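Local coordinates for protein iron-containing superoxide dismutase B2 (Trypanosoma brucei, PDB 3ESF) that probably destroys superoxide radicals, converting them to hydrogen peroxide and oxygen at an iron(III) centre, as a member of the iron/manganese superoxide dismutase family, at residues Pro6-Ile20 with His76-Gly88. The protein carries 1 engineered substitution. Numbering follows the deposited sequence.
Sequences PPLPWGYDGLAAKGI and HNFYWESMSPNGG. With FE (Fe (III) ion), chain E.
Trp10 and Leu8 project from the N-terminal loop onto Trp80, in the alpha-hairpin domain of an iron/manganese superoxide dismutase. The loop 6-20 precedes helix 22-45; its partner is the C-terminal end of helix 64-81 and the turn after it. Leu8 CD2 makes a CH-pi contact over the five-membered ring of Trp80, 3.6 Å from its centroid. Tyr79 backs the opposite face. Trp80 NE1 is hydrogen-bonded to His33 ND1 in helix 22-45. Trp10 and Trp80 form an oblique pair, planes at 81°, and Trp10 CH2 lies 3.5 Å from Trp80 CE3. The Trp10 indole fills the gap between Trp80 and Pro85, whose CD lies 3.6 Å from Trp10 CD1. Leu15 CG and Pro9 CD lie over opposite faces of the Trp10 ring, each toward its rim. A bend at the last torsion of Met83 (chi3 -64°) turns CE toward Leu15 CD1, while SD meets Ile20 CD1. One turn before Trp80, His76 binds the iron(III) with His28, Asp161 and His165. A water bridges Pro6 O and Asn77 OD1. Trp10 NE1 forks to two carbonyls, Met83 O at 2.9 Å and Trp80 O at 3.3 Å; Met83 N reaches Trp80 O from the other face of that carbonyl.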
loop_
_atom_site.group_PDB
_atom_site.type_symbol
_atom_site.label_atom_id
_atom_site.label_comp_id
_atom_site.label_asym_id
_atom_site.label_seq_id
_atom_site.Cartn_x
_atom_site.Cartn_y
_atom_site.Cartn_z
ATOM N N PRO A 6 -18.644 4.404 14.053
ATOM C CA PRO A 6 -20.017 3.936 13.833
ATOM C C PRO A 6 -20.002 2.517 13.258
ATOM O O PRO A 6 -19.023 2.128 12.574
ATOM C CB PRO A 6 -20.588 4.922 12.786
ATOM C CG PRO A 6 -19.598 6.030 12.637
ATOM C CD PRO A 6 -18.256 5.520 13.161
ATOM N N PRO A 7 -21.076 1.749 13.498
ATOM C CA PRO A 7 -21.154 0.429 12.882
ATOM C C PRO A 7 -21.205 0.593 11.362
ATOM O O PRO A 7 -21.443 1.717 10.861
ATOM C CB PRO A 7 -22.481 -0.140 13.444
ATOM C CG PRO A 7 -23.293 1.065 13.819
ATOM C CD PRO A 7 -22.269 2.053 14.316
ATOM N N LEU A 8 -20.948 -0.485 10.628
ATOM C CA LEU A 8 -21.154 -0.492 9.182
ATOM C C LEU A 8 -22.601 -0.052 8.904
ATOM O O LEU A 8 -23.504 -0.455 9.621
ATOM C CB LEU A 8 -20.897 -1.893 8.620
ATOM C CG LEU A 8 -19.445 -2.381 8.629
ATOM C CD1 LEU A 8 -19.403 -3.889 8.564
ATOM C CD2 LEU A 8 -18.652 -1.780 7.467
ATOM N N PRO A 9 -22.810 0.816 7.904
ATOM C CA PRO A 9 -24.171 1.308 7.646
ATOM C C PRO A 9 -25.149 0.195 7.241
ATOM O O PRO A 9 -26.326 0.288 7.548
ATOM C CB PRO A 9 -23.977 2.342 6.523
ATOM C CG PRO A 9 -22.453 2.699 6.592
ATOM C CD PRO A 9 -21.810 1.411 6.984
ATOM N N TRP A 10 -24.633 -0.872 6.628
ATOM C CA TRP A 10 -25.464 -1.895 6.002
ATOM C C TRP A 10 -25.107 -3.333 6.386
ATOM O O TRP A 10 -25.540 -4.274 5.715
ATOM C CB TRP A 10 -25.400 -1.745 4.477
ATOM C CG TRP A 10 -24.164 -1.050 4.014
ATOM C CD1 TRP A 10 -24.081 0.219 3.505
ATOM C CD2 TRP A 10 -22.823 -1.557 4.036
ATOM N NE1 TRP A 10 -22.785 0.526 3.204
ATOM C CE2 TRP A 10 -21.986 -0.539 3.518
ATOM C CE3 TRP A 10 -22.241 -2.773 4.452
ATOM C CZ2 TRP A 10 -20.595 -0.699 3.386
ATOM C CZ3 TRP A 10 -20.875 -2.949 4.303
ATOM C CH2 TRP A 10 -20.056 -1.903 3.786
ATOM N N GLY A 11 -24.296 -3.501 7.435
ATOM C CA GLY A 11 -23.983 -4.834 7.982
ATOM C C GLY A 11 -22.798 -5.490 7.295
ATOM O O GLY A 11 -22.435 -5.099 6.197
ATOM N N TYR A 12 -22.210 -6.507 7.923
ATOM C CA TYR A 12 -20.992 -7.143 7.382
ATOM C C TYR A 12 -21.219 -7.736 5.999
ATOM O O TYR A 12 -20.352 -7.660 5.133
ATOM C CB TYR A 12 -20.437 -8.224 8.339
ATOM C CG TYR A 12 -19.769 -7.645 9.563
ATOM C CD1 TYR A 12 -20.471 -7.512 10.760
ATOM C CD2 TYR A 12 -18.441 -7.199 9.514
ATOM C CE1 TYR A 12 -19.876 -6.967 11.886
ATOM C CE2 TYR A 12 -17.827 -6.647 10.638
ATOM C CZ TYR A 12 -18.551 -6.542 11.822
ATOM O OH TYR A 12 -17.970 -6.000 12.938
ATOM N N ASP A 13 -22.399 -8.323 5.802
ATOM C CA ASP A 13 -22.739 -8.976 4.525
ATOM C C ASP A 13 -23.503 -8.066 3.576
ATOM O O ASP A 13 -24.001 -8.526 2.563
ATOM C CB ASP A 13 -23.548 -10.251 4.775
ATOM C CG ASP A 13 -24.933 -9.971 5.359
ATOM O OD1 ASP A 13 -25.265 -8.797 5.671
ATOM O OD2 ASP A 13 -25.694 -10.941 5.526
ATOM N N GLY A 14 -23.585 -6.780 3.899
ATOM C CA GLY A 14 -24.449 -5.838 3.182
ATOM C C GLY A 14 -24.157 -5.636 1.707
ATOM O O GLY A 14 -25.070 -5.362 0.912
ATOM N N LEU A 15 -22.885 -5.797 1.330
ATOM C CA LEU A 15 -22.470 -5.580 -0.059
ATOM C C LEU A 15 -22.151 -6.894 -0.802
ATOM O O LEU A 15 -21.700 -6.856 -1.964
ATOM C CB LEU A 15 -21.269 -4.604 -0.130
ATOM C CG LEU A 15 -21.413 -3.193 0.480
ATOM C CD1 LEU A 15 -20.301 -2.276 0.081
ATOM C CD2 LEU A 15 -22.714 -2.558 0.088
ATOM N N ALA A 16 -22.377 -8.034 -0.138
ATOM C CA ALA A 16 -22.085 -9.350 -0.718
ATOM C C ALA A 16 -22.813 -9.590 -2.064
ATOM O O ALA A 16 -22.203 -10.070 -3.023
ATOM C CB ALA A 16 -22.371 -10.454 0.260
ATOM N N ALA A 17 -24.088 -9.220 -2.131
ATOM C CA ALA A 17 -24.902 -9.312 -3.359
ATOM C C ALA A 17 -24.383 -8.456 -4.523
ATOM O O ALA A 17 -24.744 -8.687 -5.660
ATOM C CB ALA A 17 -26.302 -8.909 -3.041
ATOM N N LYS A 18 -23.575 -7.439 -4.220
ATOM C CA LYS A 18 -23.026 -6.529 -5.241
ATOM C C LYS A 18 -21.502 -6.560 -5.417
ATOM O O LYS A 18 -20.919 -5.716 -6.102
ATOM C CB LYS A 18 -23.505 -5.089 -5.028
ATOM C CG LYS A 18 -24.644 -4.693 -5.995
ATOM C CD LYS A 18 -25.569 -3.659 -5.398
ATOM C CE LYS A 18 -26.659 -3.232 -6.391
ATOM N NZ LYS A 18 -26.050 -2.246 -7.342
ATOM N N GLY A 19 -20.842 -7.521 -4.791
ATOM C CA GLY A 19 -19.437 -7.752 -5.099
ATOM C C GLY A 19 -18.421 -7.386 -4.038
ATOM O O GLY A 19 -17.225 -7.366 -4.309
ATOM N N ILE A 20 -18.872 -7.102 -2.816
ATOM C CA ILE A 20 -17.922 -6.962 -1.705
ATOM C C ILE A 20 -18.353 -7.929 -0.594
ATOM O O ILE A 20 -19.345 -7.708 0.066
ATOM C CB ILE A 20 -17.705 -5.463 -1.226
ATOM C CG1 ILE A 20 -17.301 -4.547 -2.398
ATOM C CG2 ILE A 20 -16.602 -5.394 -0.191
ATOM C CD1 ILE A 20 -17.057 -3.060 -2.073
ATOM N N HIS A 76 -12.107 5.814 6.412
ATOM C CA HIS A 76 -12.882 4.568 6.386
ATOM C C HIS A 76 -14.344 4.773 6.696
ATOM O O HIS A 76 -15.198 4.132 6.107
ATOM C CB HIS A 76 -12.283 3.543 7.347
ATOM C CG HIS A 76 -11.028 2.927 6.827
ATOM N ND1 HIS A 76 -9.804 3.557 6.908
ATOM C CD2 HIS A 76 -10.824 1.784 6.135
ATOM C CE1 HIS A 76 -8.897 2.811 6.308
ATOM N NE2 HIS A 76 -9.494 1.743 5.809
ATOM N N ASN A 77 -14.638 5.643 7.665
ATOM C CA ASN A 77 -16.026 6.009 7.952
ATOM C C ASN A 77 -16.694 6.532 6.675
ATOM O O ASN A 77 -17.807 6.113 6.308
ATOM C CB ASN A 77 -16.119 7.086 9.053
ATOM C CG ASN A 77 -15.801 6.546 10.460
ATOM O OD1 ASN A 77 -15.765 5.338 10.689
ATOM N ND2 ASN A 77 -15.625 7.462 11.413
ATOM N N PHE A 78 -15.997 7.446 6.014
ATOM C CA PHE A 78 -16.517 8.094 4.817
ATOM C C PHE A 78 -16.665 7.083 3.663
ATOM O O PHE A 78 -17.644 7.114 2.906
ATOM C CB PHE A 78 -15.585 9.255 4.418
ATOM C CG PHE A 78 -16.272 10.321 3.626
ATOM C CD1 PHE A 78 -17.117 11.242 4.255
ATOM C CD2 PHE A 78 -16.102 10.400 2.257
ATOM C CE1 PHE A 78 -17.771 12.232 3.517
ATOM C CE2 PHE A 78 -16.740 11.396 1.514
ATOM C CZ PHE A 78 -17.574 12.304 2.145
ATOM N N TYR A 79 -15.682 6.196 3.544
ATOM C CA TYR A 79 -15.717 5.074 2.588
ATOM C C TYR A 79 -16.959 4.163 2.707
ATOM O O TYR A 79 -17.591 3.876 1.703
ATOM C CB TYR A 79 -14.449 4.238 2.787
ATOM C CG TYR A 79 -14.343 2.969 1.958
ATOM C CD1 TYR A 79 -14.437 3.010 0.557
ATOM C CD2 TYR A 79 -14.122 1.728 2.581
ATOM C CE1 TYR A 79 -14.291 1.850 -0.206
ATOM C CE2 TYR A 79 -13.998 0.575 1.849
ATOM C CZ TYR A 79 -14.064 0.627 0.451
ATOM O OH TYR A 79 -13.917 -0.537 -0.280
ATOM N N TRP A 80 -17.265 3.671 3.910
ATOM C CA TRP A 80 -18.442 2.823 4.109
ATOM C C TRP A 80 -19.717 3.566 3.742
ATOM O O TRP A 80 -20.604 2.982 3.129
ATOM C CB TRP A 80 -18.571 2.259 5.542
ATOM C CG TRP A 80 -17.394 1.489 6.037
ATOM C CD1 TRP A 80 -16.699 1.717 7.192
ATOM C CD2 TRP A 80 -16.758 0.364 5.402
ATOM N NE1 TRP A 80 -15.664 0.826 7.305
ATOM C CE2 TRP A 80 -15.670 -0.017 6.229
ATOM C CE3 TRP A 80 -16.995 -0.354 4.213
ATOM C CZ2 TRP A 80 -14.829 -1.094 5.922
ATOM C CZ3 TRP A 80 -16.155 -1.424 3.898
ATOM C CH2 TRP A 80 -15.082 -1.784 4.753
ATOM N N GLU A 81 -19.813 4.845 4.114
ATOM C CA GLU A 81 -20.957 5.676 3.747
ATOM C C GLU A 81 -21.058 5.978 2.246
ATOM O O GLU A 81 -22.144 6.243 1.736
ATOM C CB GLU A 81 -20.968 6.978 4.557
ATOM C CG GLU A 81 -21.367 6.782 6.025
ATOM C CD GLU A 81 -22.802 6.279 6.203
ATOM O OE1 GLU A 81 -23.554 6.186 5.208
ATOM O OE2 GLU A 81 -23.194 5.984 7.363
ATOM N N SER A 82 -19.923 5.904 1.551
ATOM C CA SER A 82 -19.829 6.124 0.101
ATOM C C SER A 82 -20.331 4.921 -0.713
ATOM O O SER A 82 -20.342 4.955 -1.960
ATOM C CB SER A 82 -18.377 6.451 -0.294
ATOM O OG SER A 82 -17.948 7.698 0.260
ATOM N N MET A 83 -20.756 3.871 -0.004
ATOM C CA MET A 83 -21.267 2.649 -0.630
ATOM C C MET A 83 -22.587 2.233 -0.017
ATOM O O MET A 83 -22.893 2.598 1.133
ATOM C CB MET A 83 -20.235 1.523 -0.528
ATOM C CG MET A 83 -18.834 1.909 -1.045
ATOM S SD MET A 83 -17.711 0.507 -1.025
ATOM C CE MET A 83 -17.606 0.124 0.753
ATOM N N SER A 84 -23.388 1.498 -0.794
ATOM C CA SER A 84 -24.700 1.053 -0.352
ATOM C C SER A 84 -25.121 -0.179 -1.138
ATOM O O SER A 84 -24.754 -0.322 -2.312
ATOM C CB SER A 84 -25.726 2.179 -0.524
ATOM O OG SER A 84 -27.041 1.693 -0.397
ATOM N N PRO A 85 -25.890 -1.082 -0.500
ATOM C CA PRO A 85 -26.449 -2.197 -1.270
ATOM C C PRO A 85 -27.439 -1.705 -2.335
ATOM O O PRO A 85 -27.728 -2.436 -3.293
ATOM C CB PRO A 85 -27.148 -3.056 -0.211
ATOM C CG PRO A 85 -27.364 -2.140 0.958
ATOM C CD PRO A 85 -26.261 -1.138 0.926
ATOM N N ASN A 86 -27.932 -0.477 -2.167
ATOM C CA ASN A 86 -28.813 0.148 -3.134
ATOM C C ASN A 86 -28.164 1.268 -3.956
ATOM O O ASN A 86 -28.855 2.120 -4.540
ATOM C CB ASN A 86 -30.081 0.596 -2.423
ATOM C CG ASN A 86 -30.854 -0.595 -1.835
ATOM O OD1 ASN A 86 -31.436 -1.386 -2.571
ATOM N ND2 ASN A 86 -30.816 -0.742 -0.525
ATOM N N GLY A 87 -26.842 1.206 -4.034
ATOM C CA GLY A 87 -26.017 2.171 -4.744
ATOM C C GLY A 87 -25.889 1.816 -6.201
ATOM O O GLY A 87 -26.612 0.937 -6.702
ATOM N N GLY A 88 -25.006 2.533 -6.893
ATOM C CA GLY A 88 -24.761 2.322 -8.305
ATOM C C GLY A 88 -25.517 3.281 -9.214
ATOM O O GLY A 88 -26.191 4.200 -8.755
HETATM FE FE FE E . -8.765 0.482 4.217
HETATM O O HOH W 1 -17.625 3.380 10.490
HETATM O O HOH W 2 -7.237 1.942 3.884
#